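Local atomic coordinates of sgbp-b (Bacteroides uniformis, PDB entry 7K44), a protein that probably binds xyloglucan at the surface of a human gut bacterium, as a glycan-binding component of a xyloglucan utilization locus. Residues Q286-V291 / G329-C334. Numbering follows the deposited sequence.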
loop_
_atom_site.group_PDB
_atom_site.type_symbol
_atom_site.label_atom_id
_atom_site.label_comp_id
_atom_site.label_asym_id
_atom_site.label_seq_id
_atom_site.Cartn_x
_atom_site.Cartn_y
_atom_site.Cartn_z
ATOM N N GLN A 286 8.991 10.859 7.100
ATOM C CA GLN A 286 8.325 9.590 6.875
ATOM C C GLN A 286 9.149 8.513 7.560
ATOM O O GLN A 286 10.382 8.588 7.573
ATOM C CB GLN A 286 8.245 9.349 5.367
ATOM C CG GLN A 286 7.559 8.088 4.926
ATOM C CD GLN A 286 7.497 8.014 3.412
ATOM O OE1 GLN A 286 8.389 7.469 2.756
ATOM N NE2 GLN A 286 6.438 8.586 2.842
ATOM N N PHE A 287 8.475 7.552 8.185
ATOM C CA PHE A 287 9.196 6.518 8.919
ATOM C C PHE A 287 8.387 5.233 8.980
ATOM O O PHE A 287 7.204 5.183 8.633
ATOM C CB PHE A 287 9.585 7.004 10.323
ATOM C CG PHE A 287 8.419 7.466 11.159
ATOM C CD1 PHE A 287 7.951 8.773 11.068
ATOM C CD2 PHE A 287 7.787 6.584 12.031
ATOM C CE1 PHE A 287 6.869 9.196 11.844
ATOM C CE2 PHE A 287 6.712 6.995 12.810
ATOM C CZ PHE A 287 6.243 8.296 12.706
ATOM N N GLU A 288 9.052 4.168 9.404
ATOM C CA GLU A 288 8.394 2.882 9.564
ATOM C C GLU A 288 8.126 2.655 11.047
ATOM O O GLU A 288 8.953 3.002 11.902
ATOM C CB GLU A 288 9.244 1.766 8.947
ATOM C CG GLU A 288 8.415 0.809 8.091
ATOM C CD GLU A 288 8.111 1.395 6.719
ATOM O OE1 GLU A 288 7.285 0.834 5.972
ATOM O OE2 GLU A 288 8.685 2.449 6.388
ATOM N N CYS A 289 6.943 2.128 11.349
ATOM C CA CYS A 289 6.508 1.919 12.725
ATOM C C CYS A 289 5.775 0.593 12.855
ATOM O O CYS A 289 4.927 0.254 12.020
ATOM C CB CYS A 289 5.607 3.074 13.187
ATOM S SG CYS A 289 5.061 2.949 14.909
ATOM N N PHE A 290 6.119 -0.168 13.885
ATOM C CA PHE A 290 5.486 -1.451 14.174
ATOM C C PHE A 290 4.852 -1.340 15.554
ATOM O O PHE A 290 5.566 -1.204 16.558
ATOM C CB PHE A 290 6.532 -2.567 14.136
ATOM C CG PHE A 290 5.962 -3.966 14.282
ATOM C CD1 PHE A 290 5.495 -4.424 15.515
ATOM C CD2 PHE A 290 5.916 -4.827 13.192
ATOM C CE1 PHE A 290 4.981 -5.721 15.651
ATOM C CE2 PHE A 290 5.408 -6.120 13.326
ATOM C CZ PHE A 290 4.938 -6.557 14.557
ATOM N N VAL A 291 3.525 -1.380 15.610
ATOM C CA VAL A 291 2.791 -1.353 16.873
ATOM C C VAL A 291 2.465 -2.794 17.228
ATOM O O VAL A 291 1.639 -3.430 16.565
ATOM C CB VAL A 291 1.529 -0.488 16.782
ATOM C CG1 VAL A 291 0.722 -0.573 18.086
ATOM C CG2 VAL A 291 1.893 0.953 16.467
ATOM N N GLY A 329 0.646 -5.287 14.636
ATOM C CA GLY A 329 1.348 -6.483 14.233
ATOM C C GLY A 329 1.979 -6.452 12.862
ATOM O O GLY A 329 2.400 -7.506 12.367
ATOM N N GLN A 330 2.081 -5.288 12.231
ATOM C CA GLN A 330 2.657 -5.172 10.895
ATOM C C GLN A 330 3.396 -3.844 10.799
ATOM O O GLN A 330 2.915 -2.846 11.337
ATOM C CB GLN A 330 1.529 -5.208 9.848
ATOM C CG GLN A 330 1.767 -4.415 8.559
ATOM C CD GLN A 330 2.408 -5.254 7.461
ATOM O OE1 GLN A 330 2.044 -6.413 7.258
ATOM N NE2 GLN A 330 3.374 -4.673 6.755
ATOM N N TRP A 331 4.519 -3.825 10.087
ATOM C CA TRP A 331 5.204 -2.562 9.843
ATOM C C TRP A 331 4.330 -1.647 8.986
ATOM O O TRP A 331 3.794 -2.071 7.955
ATOM C CB TRP A 331 6.524 -2.825 9.128
ATOM C CG TRP A 331 7.621 -3.284 10.029
ATOM C CD1 TRP A 331 8.079 -4.559 10.179
ATOM C CD2 TRP A 331 8.418 -2.464 10.907
ATOM N NE1 TRP A 331 9.109 -4.586 11.097
ATOM C CE2 TRP A 331 9.338 -3.314 11.559
ATOM C CE3 TRP A 331 8.442 -1.091 11.203
ATOM C CZ2 TRP A 331 10.293 -2.837 12.483
ATOM C CZ3 TRP A 331 9.376 -0.618 12.132
ATOM C CH2 TRP A 331 10.285 -1.489 12.769
ATOM N N MET A 332 4.191 -0.396 9.409
ATOM C CA MET A 332 3.457 0.635 8.688
ATOM C C MET A 332 4.398 1.748 8.253
ATOM O O MET A 332 5.381 2.060 8.931
ATOM C CB MET A 332 2.480 1.356 9.618
ATOM C CG MET A 332 1.528 0.518 10.416
ATOM S SD MET A 332 0.484 1.668 11.334
ATOM C CE MET A 332 1.516 2.100 12.744
ATOM N N GLN A 333 4.042 2.423 7.164
ATOM C CA GLN A 333 4.665 3.689 6.817
ATOM C C GLN A 333 3.821 4.828 7.364
ATOM O O GLN A 333 2.609 4.884 7.139
ATOM C CB GLN A 333 4.786 3.828 5.305
ATOM C CG GLN A 333 5.213 5.212 4.871
ATOM C CD GLN A 333 5.385 5.313 3.379
ATOM O OE1 GLN A 333 6.381 4.860 2.819
ATOM N NE2 GLN A 333 4.406 5.919 2.718
ATOM N N CYS A 334 4.474 5.749 8.059
ATOM C CA CYS A 334 3.830 6.887 8.701
ATOM C C CYS A 334 4.480 8.153 8.165
ATOM O O CYS A 334 5.707 8.268 8.179
ATOM C CB CYS A 334 4.083 6.822 10.204
ATOM S SG CYS A 334 3.378 5.329 11.017
HETATM O O HOH W 1 5.818 -1.268 5.783
HETATM O O HOH W 2 1.934 -1.339 13.293
#
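F287 and C289 pair with C334 and M332 through two double sets of backbone hydrogen bonds, among them C334 N to F287 O at 2.8 Å. Farther on, G329 N reaches V291 O, and a water bridges V291 N and Q330 O where the strands splay; G329, at positive phi (84°), takes a conformation in which a CB would strike the preceding carbonyl O.

On the sheet face carrying F287, C289, M332 and C334, C334 CB sits over the F287 ring, 3.6 Å from CZ, its small thiol fitting beside C289 CB. On the face carrying E288, F290, W331 and Q333, F290 CB lies over the six-membered ring of W331, while the F290 ring, swung anti to its own N (chi1 -174°), turns its edge to the five-membered ring in a T-shaped pair at 67°. Were W331 an alanine, F290 would probably lose the ring its CB and edge rest on, and F239 O its indole N-H partner.

The extended Q286 and Q333 stack their amides like over like, OE1 3.3 Å from OE1, so they need outside partners: R381 binds both OE1 atoms, and M134 N also reaches that of Q333. E288 OE2 forms a salt bridge with R381, while its OE1 accepts from a water (2.6 Å) and bonds S133 OG.

Strand 283-291 thus lies between 331-337 and 371-384 in an antiparallel sheet of the beta-rich xyloglucan-binding domain.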